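PDB 6Z9K: PrgA from Enterococcus faecalis, which provides surface exclusion against unwanted conjugation as a cell-wall-anchored protein reaching far outside the cell, with a CAP domain, the part described here, that binds a magnesium ion. Local coordinates for residues S77-E82 and E165-M170; L83-R88 and G231-M236; L91-L96 and S188-G193; G198-G203 and K211-S216. One frame throughout, in Å; residues are numbered along the deposited sequence.

Contact 1. Residues S77-E82 and E165-M170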
loop_
_atom_site.group_PDB
_atom_site.type_symbol
_atom_site.label_atom_id
_atom_site.label_comp_id
_atom_site.label_asym_id
_atom_site.label_seq_id
_atom_site.Cartn_x
_atom_site.Cartn_y
_atom_site.Cartn_z
ATOM N N SER A 77 -6.291 4.795 3.487
ATOM C CA SER A 77 -6.558 3.682 2.545
ATOM C C SER A 77 -6.830 4.242 1.138
ATOM O O SER A 77 -6.298 3.663 0.187
ATOM C CB SER A 77 -7.709 2.841 3.012
ATOM O OG SER A 77 -7.302 1.992 4.087
ATOM N N VAL A 78 -7.578 5.326 1.049
ATOM C CA VAL A 78 -7.924 5.882 -0.279
ATOM C C VAL A 78 -6.642 6.404 -0.914
ATOM O O VAL A 78 -6.434 6.195 -2.132
ATOM C CB VAL A 78 -9.021 6.954 -0.211
ATOM C CG1 VAL A 78 -9.108 7.665 -1.542
ATOM C CG2 VAL A 78 -10.354 6.379 0.200
ATOM N N TYR A 79 -5.780 7.097 -0.160
ATOM C CA TYR A 79 -4.523 7.669 -0.703
ATOM C C TYR A 79 -3.683 6.574 -1.357
ATOM O O TYR A 79 -3.236 6.649 -2.511
ATOM C CB TYR A 79 -3.722 8.304 0.417
ATOM C CG TYR A 79 -2.312 8.621 0.028
ATOM C CD1 TYR A 79 -1.995 9.740 -0.723
ATOM C CD2 TYR A 79 -1.276 7.809 0.391
ATOM C CE1 TYR A 79 -0.691 10.034 -1.077
ATOM C CE2 TYR A 79 0.031 8.070 0.034
ATOM C CZ TYR A 79 0.348 9.184 -0.721
ATOM O OH TYR A 79 1.654 9.480 -1.035
ATOM N N THR A 80 -3.571 5.460 -0.629
ATOM C CA THR A 80 -2.711 4.334 -1.039
ATOM C C THR A 80 -3.331 3.601 -2.230
ATOM O O THR A 80 -2.640 3.303 -3.198
ATOM C CB THR A 80 -2.535 3.365 0.124
ATOM O OG1 THR A 80 -2.104 4.069 1.298
ATOM C CG2 THR A 80 -1.572 2.255 -0.237
ATOM N N THR A 81 -4.636 3.427 -2.183
ATOM C CA THR A 81 -5.365 2.675 -3.219
ATOM C C THR A 81 -5.333 3.491 -4.505
ATOM O O THR A 81 -5.249 2.911 -5.609
ATOM C CB THR A 81 -6.753 2.264 -2.733
ATOM O OG1 THR A 81 -6.630 1.533 -1.494
ATOM C CG2 THR A 81 -7.392 1.355 -3.752
ATOM N N GLU A 82 -5.421 4.800 -4.419
ATOM C CA GLU A 82 -5.335 5.645 -5.646
ATOM C C GLU A 82 -3.990 5.408 -6.307
ATOM O O GLU A 82 -3.935 5.274 -7.551
ATOM C CB GLU A 82 -5.492 7.112 -5.279
ATOM C CG GLU A 82 -6.941 7.534 -5.042
ATOM C CD GLU A 82 -7.100 8.968 -4.589
ATOM O OE1 GLU A 82 -6.081 9.611 -4.300
ATOM O OE2 GLU A 82 -8.260 9.420 -4.506
ATOM N N GLU A 165 4.432 10.230 2.374
ATOM C CA GLU A 165 5.794 10.113 1.790
ATOM C C GLU A 165 6.258 8.667 1.946
ATOM O O GLU A 165 6.782 8.098 0.969
ATOM C CB GLU A 165 6.734 11.114 2.460
ATOM C CG GLU A 165 8.174 11.159 1.928
ATOM C CD GLU A 165 8.976 12.198 2.710
ATOM O OE1 GLU A 165 8.877 12.169 3.984
ATOM O OE2 GLU A 165 9.652 13.068 2.081
ATOM N N SER A 166 6.106 8.093 3.130
ATOM C CA SER A 166 6.572 6.719 3.429
ATOM C C SER A 166 5.817 5.708 2.569
ATOM O O SER A 166 6.405 4.738 2.089
ATOM C CB SER A 166 6.344 6.465 4.904
ATOM O OG SER A 166 7.186 7.309 5.708
ATOM N N ILE A 167 4.513 5.883 2.462
ATOM C CA ILE A 167 3.678 4.945 1.677
ATOM C C ILE A 167 4.116 4.981 0.222
ATOM O O ILE A 167 4.263 3.888 -0.393
ATOM C CB ILE A 167 2.181 5.209 1.888
ATOM C CG1 ILE A 167 1.765 4.798 3.298
ATOM C CG2 ILE A 167 1.393 4.529 0.780
ATOM C CD1 ILE A 167 0.425 5.308 3.689
ATOM N N ARG A 168 4.327 6.156 -0.350
ATOM C CA ARG A 168 4.715 6.156 -1.773
ATOM C C ARG A 168 6.089 5.489 -1.906
ATOM O O ARG A 168 6.287 4.769 -2.874
ATOM C CB ARG A 168 4.718 7.572 -2.331
ATOM C CG ARG A 168 4.942 7.578 -3.839
ATOM C CD ARG A 168 5.096 9.016 -4.328
ATOM N NE ARG A 168 5.191 9.103 -5.781
ATOM C CZ ARG A 168 6.304 9.035 -6.500
ATOM N NH1 ARG A 168 7.475 8.904 -5.946
ATOM N NH2 ARG A 168 6.249 9.149 -7.819
ATOM N N LYS A 169 7.036 5.750 -1.022
ATOM C CA LYS A 169 8.407 5.188 -1.087
ATOM C C LYS A 169 8.286 3.671 -0.975
ATOM O O LYS A 169 8.963 2.949 -1.708
ATOM C CB LYS A 169 9.303 5.756 0.028
ATOM C CG LYS A 169 10.756 5.341 -0.129
ATOM C CD LYS A 169 11.641 6.063 0.846
ATOM C CE LYS A 169 12.973 5.364 1.036
ATOM N NZ LYS A 169 13.684 5.857 2.263
ATOM N N MET A 170 7.451 3.197 -0.053
ATOM C CA MET A 170 7.201 1.744 0.100
ATOM C C MET A 170 6.666 1.140 -1.196
ATOM O O MET A 170 7.177 0.098 -1.634
ATOM C CB MET A 170 6.235 1.498 1.269
ATOM C CG MET A 170 5.858 0.065 1.423
ATOM S SD MET A 170 4.566 -0.093 2.671
ATOM C CE MET A 170 4.473 1.597 3.220
#
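Ile167 carries this contact, and its branches can be followed outward from CB, which lies 4.0 Å from Tyr79 CE2. The CG2 methyl, anti to the backbone N (CG1 takes chi1 -70°), projects into the angle between two neighbours on the other helix. It meets Tyr79 CE2 at 3.9 Å, arriving at the ring's edge near its plane, and approaches Thr80 OG1 at 3.6 Å. At the tip of the other branch, CD1 reaches the same hydroxyl oxygen, 3.7 Å from Thr80 OG1. Thr80 crosses Ile167 at about a right angle, whereas Tyr79 slides past it in the opposite direction. Farther along the tyrosine, OH rests 3.8 Å from Arg168 CB, touching only the root of a side chain whose extended end leads away to the carbonyl oxygens of Lys14, Gly15 and Asn46. Both hydroxyls have backbone partners: Tyr79 OH bonds Gln164 O, and Thr80 OG1 bonds Leu76 O. The segment axes approach to 10.5 Å at a crossing angle of -30°, a wide separation bridged by side chains. Ile167 and Thr80 also pack on strand 211-217, so this is helix-helix packing on one face of a sheet, in keeping with the alpha-beta-alpha sandwich of CAP domains.

Contact 2. Residues L83-R88 and G231-M236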
loop_
_atom_site.group_PDB
_atom_site.type_symbol
_atom_site.label_atom_id
_atom_site.label_comp_id
_atom_site.label_asym_id
_atom_site.label_seq_id
_atom_site.Cartn_x
_atom_site.Cartn_y
_atom_site.Cartn_z
ATOM N N LEU A 83 -2.901 5.442 -5.528
ATOM C CA LEU A 83 -1.581 5.260 -6.154
ATOM C C LEU A 83 -1.493 3.879 -6.806
ATOM O O LEU A 83 -0.976 3.778 -7.958
ATOM C CB LEU A 83 -0.465 5.394 -5.113
ATOM C CG LEU A 83 -0.361 6.772 -4.486
ATOM C CD1 LEU A 83 0.822 6.809 -3.488
ATOM C CD2 LEU A 83 -0.240 7.862 -5.515
ATOM N N LEU A 84 -1.910 2.842 -6.113
ATOM C CA LEU A 84 -1.775 1.480 -6.649
ATOM C C LEU A 84 -2.718 1.272 -7.839
ATOM O O LEU A 84 -2.308 0.623 -8.817
ATOM C CB LEU A 84 -1.998 0.464 -5.536
ATOM C CG LEU A 84 -1.775 -0.974 -5.943
ATOM C CD1 LEU A 84 -0.365 -1.212 -6.518
ATOM C CD2 LEU A 84 -2.019 -1.893 -4.739
ATOM N N ASN A 85 -3.928 1.769 -7.758
ATOM C CA ASN A 85 -4.923 1.612 -8.850
ATOM C C ASN A 85 -4.410 2.324 -10.107
ATOM O O ASN A 85 -4.722 1.857 -11.215
ATOM C CB ASN A 85 -6.302 2.149 -8.513
ATOM C CG ASN A 85 -7.147 1.153 -7.754
ATOM O OD1 ASN A 85 -6.818 -0.039 -7.800
ATOM N ND2 ASN A 85 -8.266 1.627 -7.185
ATOM N N ASP A 86 -3.680 3.412 -9.962
ATOM C CA ASP A 86 -3.135 4.134 -11.136
ATOM C C ASP A 86 -2.238 3.144 -11.898
ATOM O O ASP A 86 -2.343 3.053 -13.116
ATOM C CB ASP A 86 -2.488 5.426 -10.675
ATOM C CG ASP A 86 -1.803 6.222 -11.773
ATOM O OD1 ASP A 86 -2.518 6.643 -12.665
ATOM O OD2 ASP A 86 -0.564 6.399 -11.710
ATOM N N VAL A 87 -1.369 2.427 -11.203
ATOM C CA VAL A 87 -0.453 1.456 -11.833
ATOM C C VAL A 87 -1.294 0.298 -12.360
ATOM O O VAL A 87 -1.143 -0.138 -13.495
ATOM C CB VAL A 87 0.583 0.990 -10.806
ATOM C CG1 VAL A 87 1.462 -0.110 -11.322
ATOM C CG2 VAL A 87 1.409 2.163 -10.336
ATOM N N ARG A 88 -2.204 -0.226 -11.536
ATOM C CA ARG A 88 -2.989 -1.425 -11.930
ATOM C C ARG A 88 -3.807 -1.115 -13.190
ATOM O O ARG A 88 -3.836 -1.982 -14.115
ATOM C CB ARG A 88 -3.871 -1.862 -10.766
ATOM C CG ARG A 88 -3.056 -2.527 -9.672
ATOM C CD ARG A 88 -3.893 -3.010 -8.514
ATOM N NE ARG A 88 -4.835 -4.073 -8.859
ATOM C CZ ARG A 88 -4.613 -5.373 -8.792
ATOM N NH1 ARG A 88 -3.512 -5.873 -8.250
ATOM N NH2 ARG A 88 -5.531 -6.193 -9.257
ATOM N N GLY A 231 -17.885 -1.320 -1.368
ATOM C CA GLY A 231 -17.158 -0.076 -1.087
ATOM C C GLY A 231 -17.042 0.798 -2.337
ATOM O O GLY A 231 -17.912 0.739 -3.259
ATOM N N GLU A 232 -16.001 1.601 -2.398
ATOM C CA GLU A 232 -15.861 2.555 -3.519
ATOM C C GLU A 232 -14.496 2.316 -4.169
ATOM O O GLU A 232 -13.486 2.334 -3.444
ATOM C CB GLU A 232 -15.957 3.983 -3.000
ATOM C CG GLU A 232 -15.830 5.019 -4.110
ATOM C CD GLU A 232 -17.068 5.851 -4.407
ATOM O OE1 GLU A 232 -18.064 5.690 -3.667
ATOM O OE2 GLU A 232 -17.044 6.671 -5.382
ATOM N N VAL A 233 -14.459 2.205 -5.492
ATOM C CA VAL A 233 -13.175 2.164 -6.229
ATOM C C VAL A 233 -12.462 3.516 -6.093
ATOM O O VAL A 233 -13.089 4.572 -6.421
ATOM C CB VAL A 233 -13.392 1.755 -7.696
ATOM C CG1 VAL A 233 -12.091 1.790 -8.452
ATOM C CG2 VAL A 233 -14.018 0.383 -7.802
ATOM N N ALA A 234 -11.211 3.501 -5.625
ATOM C CA ALA A 234 -10.393 4.703 -5.402
ATOM C C ALA A 234 -9.725 5.021 -6.742
ATOM O O ALA A 234 -9.116 4.174 -7.308
ATOM C CB ALA A 234 -9.363 4.455 -4.332
ATOM N N SER A 235 -9.942 6.190 -7.277
ATOM C CA SER A 235 -9.412 6.549 -8.618
ATOM C C SER A 235 -8.966 8.007 -8.605
ATOM O O SER A 235 -9.781 8.862 -8.235
ATOM C CB SER A 235 -10.477 6.311 -9.653
ATOM O OG SER A 235 -9.986 6.661 -10.940
ATOM N N MET A 236 -7.725 8.273 -8.972
ATOM C CA MET A 236 -7.221 9.653 -9.185
ATOM C C MET A 236 -7.022 9.841 -10.693
ATOM O O MET A 236 -6.732 8.860 -11.367
ATOM C CB MET A 236 -5.893 9.870 -8.445
ATOM C CG MET A 236 -4.751 9.094 -9.055
ATOM S SD MET A 236 -3.227 8.968 -8.104
ATOM C CE MET A 236 -3.168 10.542 -7.292
HETATM O O HOH W 1 -5.241 6.811 -12.506
#
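Leu83 opens the contact from the helix with its CD2 methyl, which lies 4.1 Å from Met236 SD. The two side chains meet at a slant; Met236 CG stands between its backbone N and carbonyl carbon (chi1 70°) and the chain is extended through chi2, which brings SD to the leucine. Asn85 supplies the polar grip. Its CG stands anti to the carbonyl carbon, directing the amide across to the loop, where ND2 donates to Ala234 O over 2.7 Å. The N-H...O angle is 167°, the hydrogen arrives on a lone pair in the carbonyl plane, and the acceptor lies only 4° from the amide plane of Asn85. The same ND2 also touches Val233 CG1 at 4.0 Å. On the other end of the amide, OD1 accepts from Leu96 N; with both ends engaged, the rotation of the group is well defined. Asp86 comes next, its CB 4.4 Å from Met236 SD, while a water links its carboxylate to the loop: the water oxygen is 2.7 Å from Asp86 OD1 and 2.8 Å from Met236 O. Ala234 also packs against Thr81 and Glu82, one turn earlier on helix 70-90. Leu83 meanwhile reaches Arg168 and Leu171 of helix 160-176, and Glu232 pairs its backbone with Val98, so the loop leaves the small antiparallel sheet of strands 97-98 and 232-233 and runs along helix 70-90.

Contact 3. Residues L91-L96 and S188-G193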
loop_
_atom_site.group_PDB
_atom_site.type_symbol
_atom_site.label_atom_id
_atom_site.label_comp_id
_atom_site.label_asym_id
_atom_site.label_seq_id
_atom_site.Cartn_x
_atom_site.Cartn_y
_atom_site.Cartn_z
ATOM N N LEU A 91 -1.864 -1.272 -16.332
ATOM C CA LEU A 91 -1.504 -2.672 -16.676
ATOM C C LEU A 91 -2.762 -3.502 -16.967
ATOM O O LEU A 91 -2.624 -4.701 -17.245
ATOM C CB LEU A 91 -0.646 -3.298 -15.567
ATOM C CG LEU A 91 0.750 -2.733 -15.356
ATOM C CD1 LEU A 91 1.478 -3.448 -14.240
ATOM C CD2 LEU A 91 1.582 -2.765 -16.624
ATOM N N GLY A 92 -3.937 -2.895 -17.027
ATOM C CA GLY A 92 -5.214 -3.554 -17.337
ATOM C C GLY A 92 -5.603 -4.591 -16.307
ATOM O O GLY A 92 -6.185 -5.633 -16.680
ATOM N N LEU A 93 -5.261 -4.342 -15.042
ATOM C CA LEU A 93 -5.605 -5.199 -13.876
ATOM C C LEU A 93 -6.840 -4.675 -13.145
ATOM O O LEU A 93 -7.153 -3.461 -13.218
ATOM C CB LEU A 93 -4.406 -5.187 -12.938
ATOM C CG LEU A 93 -3.132 -5.827 -13.456
ATOM C CD1 LEU A 93 -1.967 -5.475 -12.586
ATOM C CD2 LEU A 93 -3.307 -7.308 -13.520
ATOM N N SER A 94 -7.542 -5.557 -12.419
ATOM C CA SER A 94 -8.756 -5.157 -11.699
ATOM C C SER A 94 -8.416 -4.002 -10.769
ATOM O O SER A 94 -7.273 -3.987 -10.191
ATOM C CB SER A 94 -9.331 -6.360 -10.942
ATOM O OG SER A 94 -8.325 -6.922 -10.074
ATOM N N GLN A 95 -9.355 -3.099 -10.578
ATOM C CA GLN A 95 -9.243 -1.882 -9.747
ATOM C C GLN A 95 -9.695 -2.216 -8.330
ATOM O O GLN A 95 -10.601 -3.025 -8.175
ATOM C CB GLN A 95 -10.129 -0.788 -10.322
ATOM C CG GLN A 95 -9.681 -0.321 -11.686
ATOM C CD GLN A 95 -8.300 0.244 -11.584
ATOM O OE1 GLN A 95 -7.325 -0.482 -11.801
ATOM N NE2 GLN A 95 -8.218 1.510 -11.207
ATOM N N LEU A 96 -9.073 -1.627 -7.336
ATOM C CA LEU A 96 -9.335 -1.961 -5.917
ATOM C C LEU A 96 -10.290 -0.948 -5.318
ATOM O O LEU A 96 -10.194 0.228 -5.601
ATOM C CB LEU A 96 -8.018 -2.006 -5.143
ATOM C CG LEU A 96 -6.904 -2.815 -5.811
ATOM C CD1 LEU A 96 -5.574 -2.607 -5.149
ATOM C CD2 LEU A 96 -7.204 -4.294 -5.841
ATOM N N SER A 188 2.426 -9.592 -5.562
ATOM C CA SER A 188 1.235 -9.450 -4.736
ATOM C C SER A 188 0.456 -8.168 -5.033
ATOM O O SER A 188 -0.766 -8.207 -5.161
ATOM C CB SER A 188 1.637 -9.541 -3.290
ATOM O OG SER A 188 0.477 -9.430 -2.504
ATOM N N LEU A 189 1.146 -7.035 -5.048
ATOM C CA LEU A 189 0.496 -5.732 -5.280
ATOM C C LEU A 189 -0.167 -5.721 -6.665
ATOM O O LEU A 189 -1.177 -5.023 -6.852
ATOM C CB LEU A 189 1.544 -4.626 -5.157
ATOM C CG LEU A 189 2.106 -4.332 -3.783
ATOM C CD1 LEU A 189 3.184 -3.277 -3.930
ATOM C CD2 LEU A 189 1.022 -3.831 -2.841
ATOM N N LEU A 190 0.394 -6.468 -7.630
ATOM C CA LEU A 190 -0.154 -6.443 -8.989
ATOM C C LEU A 190 -0.875 -7.743 -9.293
ATOM O O LEU A 190 -1.075 -8.041 -10.465
ATOM C CB LEU A 190 0.989 -6.159 -9.967
ATOM C CG LEU A 190 1.713 -4.847 -9.758
ATOM C CD1 LEU A 190 2.748 -4.652 -10.870
ATOM C CD2 LEU A 190 0.738 -3.638 -9.755
ATOM N N GLN A 191 -1.373 -8.454 -8.285
ATOM C CA GLN A 191 -2.071 -9.743 -8.544
ATOM C C GLN A 191 -3.419 -9.495 -9.228
ATOM O O GLN A 191 -4.184 -8.650 -8.769
ATOM C CB GLN A 191 -2.244 -10.495 -7.222
ATOM C CG GLN A 191 -2.835 -11.870 -7.428
ATOM C CD GLN A 191 -3.099 -12.639 -6.163
ATOM O OE1 GLN A 191 -2.315 -13.494 -5.794
ATOM N NE2 GLN A 191 -4.224 -12.372 -5.523
ATOM N N ASP A 192 -3.740 -10.182 -10.330
ATOM C CA ASP A 192 -5.034 -9.844 -10.982
ATOM C C ASP A 192 -6.140 -10.501 -10.131
ATOM O O ASP A 192 -5.877 -11.470 -9.373
ATOM C CB ASP A 192 -5.098 -10.140 -12.492
ATOM C CG ASP A 192 -6.108 -9.327 -13.319
ATOM O OD1 ASP A 192 -6.840 -8.385 -12.792
ATOM O OD2 ASP A 192 -6.152 -9.616 -14.559
ATOM N N GLY A 193 -7.290 -9.878 -10.134
ATOM C CA GLY A 193 -8.513 -10.354 -9.496
ATOM C C GLY A 193 -8.683 -9.788 -8.100
ATOM O O GLY A 193 -9.768 -9.944 -7.528
#
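Leu93 and Ser94 make the close part of this contact, each meeting the chain that follows helix 184-189. The two methyls of Leu93 divide between partners: CD1 lies 3.4 Å from Leu190 O, whereas CD2 sits 3.5 Å from Asp192 CG, beside the aspartate's carbon stem. Next to it, Ser94 N donates to Asp192 OD1 over 2.9 Å, with an N-H...O angle of 163° and the hydrogen arriving nearly along the C-O axis of the carboxylate. The aspartate reaches this amide with CG anti to its own backbone N (chi1 -156°). A weaker bond runs back from Gly193 N to Ser94 OG, 3.1 Å long and bent to 133°; the same N-H also makes a weak bond to OD1 of Asp192. The main partner of the serine hydroxyl is Lys194 O. Helix 70-90 ends at this contact in a Schellman motif, with Gly92 (positive phi) as C-prime: Leu93 N bonds Arg88 O and Gly92 N bonds Lys89 O. Arg88 then spans both segments, binding Ser94 O with NE and the carbonyl oxygens of Leu189 and Gln191 with its terminal nitrogens. The thinner, apolar end has a single touch, Leu91 CD1 to Leu190 CD1 at 3.8 Å, with Phe22 beside both leucines. On the solvent side, Gly193 is partly exposed and Asp192, despite its bonds, remains exposed.

Contact 4. Residues G198-G203 and K211-S216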
loop_
_atom_site.group_PDB
_atom_site.type_symbol
_atom_site.label_atom_id
_atom_site.label_comp_id
_atom_site.label_asym_id
_atom_site.label_seq_id
_atom_site.Cartn_x
_atom_site.Cartn_y
_atom_site.Cartn_z
ATOM N N GLY A 198 -7.002 -2.268 2.210
ATOM C CA GLY A 198 -7.029 -1.465 3.436
ATOM C C GLY A 198 -5.592 -1.237 3.878
ATOM O O GLY A 198 -4.789 -2.191 3.765
ATOM N N VAL A 199 -5.291 -0.088 4.456
ATOM C CA VAL A 199 -3.938 0.226 4.997
ATOM C C VAL A 199 -4.038 0.467 6.489
ATOM O O VAL A 199 -4.849 1.274 6.916
ATOM C CB VAL A 199 -3.308 1.448 4.290
ATOM C CG1 VAL A 199 -1.915 1.727 4.837
ATOM C CG2 VAL A 199 -3.289 1.246 2.779
ATOM N N SER A 200 -3.189 -0.188 7.244
ATOM C CA SER A 200 -3.113 0.099 8.681
ATOM C C SER A 200 -1.657 0.313 9.083
ATOM O O SER A 200 -0.729 0.120 8.290
ATOM C CB SER A 200 -3.733 -1.024 9.448
ATOM O OG SER A 200 -3.132 -2.261 9.070
ATOM N N LEU A 201 -1.505 0.676 10.341
ATOM C CA LEU A 201 -0.212 1.089 10.929
ATOM C C LEU A 201 -0.113 0.433 12.310
ATOM O O LEU A 201 -1.144 0.297 12.975
ATOM C CB LEU A 201 -0.194 2.608 11.131
ATOM C CG LEU A 201 -0.465 3.478 9.909
ATOM C CD1 LEU A 201 -0.568 4.951 10.330
ATOM C CD2 LEU A 201 0.588 3.269 8.858
ATOM N N SER A 202 1.081 0.056 12.733
ATOM C CA SER A 202 1.244 -0.480 14.100
ATOM C C SER A 202 2.617 -0.072 14.632
ATOM O O SER A 202 3.540 0.213 13.834
ATOM C CB SER A 202 1.022 -1.971 14.156
ATOM O OG SER A 202 2.017 -2.725 13.497
ATOM N N GLY A 203 2.718 -0.145 15.954
ATOM C CA GLY A 203 3.990 0.189 16.584
ATOM C C GLY A 203 3.752 0.687 17.991
ATOM O O GLY A 203 2.739 1.338 18.216
ATOM N N LYS A 211 5.210 0.160 11.577
ATOM C CA LYS A 211 4.908 -0.609 10.367
ATOM C C LYS A 211 3.771 0.002 9.585
ATOM O O LYS A 211 2.902 0.684 10.158
ATOM C CB LYS A 211 4.413 -1.993 10.772
ATOM C CG LYS A 211 5.470 -2.845 11.446
ATOM C CD LYS A 211 4.781 -4.064 12.052
ATOM C CE LYS A 211 5.711 -4.838 12.914
ATOM N NZ LYS A 211 5.015 -5.947 13.597
ATOM N N ILE A 212 3.850 -0.287 8.291
ATOM C CA ILE A 212 2.719 -0.054 7.361
ATOM C C ILE A 212 2.253 -1.415 6.879
ATOM O O ILE A 212 3.045 -2.159 6.284
ATOM C CB ILE A 212 3.171 0.797 6.174
ATOM C CG1 ILE A 212 3.818 2.108 6.643
ATOM C CG2 ILE A 212 1.962 0.978 5.237
ATOM C CD1 ILE A 212 4.542 2.885 5.539
ATOM N N HIS A 213 0.972 -1.702 7.060
ATOM C CA HIS A 213 0.344 -2.972 6.627
ATOM C C HIS A 213 -0.568 -2.669 5.431
ATOM O O HIS A 213 -1.576 -1.991 5.619
ATOM C CB HIS A 213 -0.509 -3.589 7.769
ATOM C CG HIS A 213 0.183 -3.784 9.088
ATOM N ND1 HIS A 213 0.587 -5.036 9.534
ATOM C CD2 HIS A 213 0.475 -2.923 10.095
ATOM C CE1 HIS A 213 1.153 -4.907 10.735
ATOM N NE2 HIS A 213 1.088 -3.629 11.100
ATOM N N ILE A 214 -0.193 -3.151 4.254
ATOM C CA ILE A 214 -1.072 -3.076 3.070
ATOM C C ILE A 214 -1.764 -4.430 2.931
ATOM O O ILE A 214 -1.128 -5.429 2.691
ATOM C CB ILE A 214 -0.277 -2.661 1.816
ATOM C CG1 ILE A 214 0.349 -1.273 2.000
ATOM C CG2 ILE A 214 -1.212 -2.737 0.596
ATOM C CD1 ILE A 214 1.089 -0.721 0.760
ATOM N N ILE A 215 -3.073 -4.424 3.161
ATOM C CA ILE A 215 -3.951 -5.617 3.174
ATOM C C ILE A 215 -4.798 -5.604 1.891
ATOM O O ILE A 215 -5.459 -4.611 1.627
ATOM C CB ILE A 215 -4.784 -5.656 4.463
ATOM C CG1 ILE A 215 -3.901 -5.517 5.721
ATOM C CG2 ILE A 215 -5.607 -6.930 4.431
ATOM C CD1 ILE A 215 -2.752 -6.442 5.785
ATOM N N SER A 216 -4.687 -6.619 1.057
ATOM C CA SER A 216 -5.465 -6.618 -0.218
ATOM C C SER A 216 -5.856 -8.035 -0.594
ATOM O O SER A 216 -5.220 -9.002 -0.159
ATOM C CB SER A 216 -4.682 -5.931 -1.302
ATOM O OG SER A 216 -3.438 -6.556 -1.536
HETATM O O HOH W 2 2.909 -4.723 15.032
#
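Backbone hydrogen bonds join Gly198 to Ile215, Ser200 to His213 and Ser202 to Lys211, two per pair, in an antiparallel hairpin whose segment axes lie 4.7 Å apart with directions at 157°. The straightest is His213 N to Ser200 O (2.8 Å, 176° at the hydrogen); the longest, Ser202 N to Lys211 O at 3.2 Å, has its donor above the carbonyl plane. Apolar packing occupies the face of Val199, Leu201, Ile212 and Ile214: Val199 CG1 lies 4.0 Å from Ile212 CG2, and Leu201 CD2 is 4.1 Å from Ile212 CG1, each pair lying side by side and pointing the same way. On the other face, polar contacts gather at the end of Ser200, Ser202, Lys211 and His213, while Ile215 packs on helix 100-112. Ser202 OG meets the His213 ring at its edge, in plane, 2.7 Å from NE2, and a water joins this hydroxyl to Lys211 NZ, which also bonds Asp114 O. Across the ring, ND1 bonds Glu144 OE2 of the third strand. Held at both nitrogens, the imidazole has its rotation fixed. The hairpin thus turns an oily face to helices 70-90 and 160-176, with a hydrogen-bonded network at one end of the other.

Helix 70-90 ties the first three contacts together: contacts 1 and 2 use successive parts of it, with centres about 11 Å apart, and contact 3 begins just where it ends. The centre of contact 1 also lies about 11 Å from that of contact 4, whose hairpin belongs to the three-stranded sheet that the helices pack on; the probable bond from Ser77 OG to Val199 N joins them. Contacts 3 and 4 are farthest apart, with centres about 19 Å from each other. Along the chain, contacts 3 and 4 are both nested inside the loop closed by contact 2, while contact 1 crosses both contacts 2 and 3. Early helix, central sheet and the late loop 231-236 are therefore interlocked in one compact CAP domain.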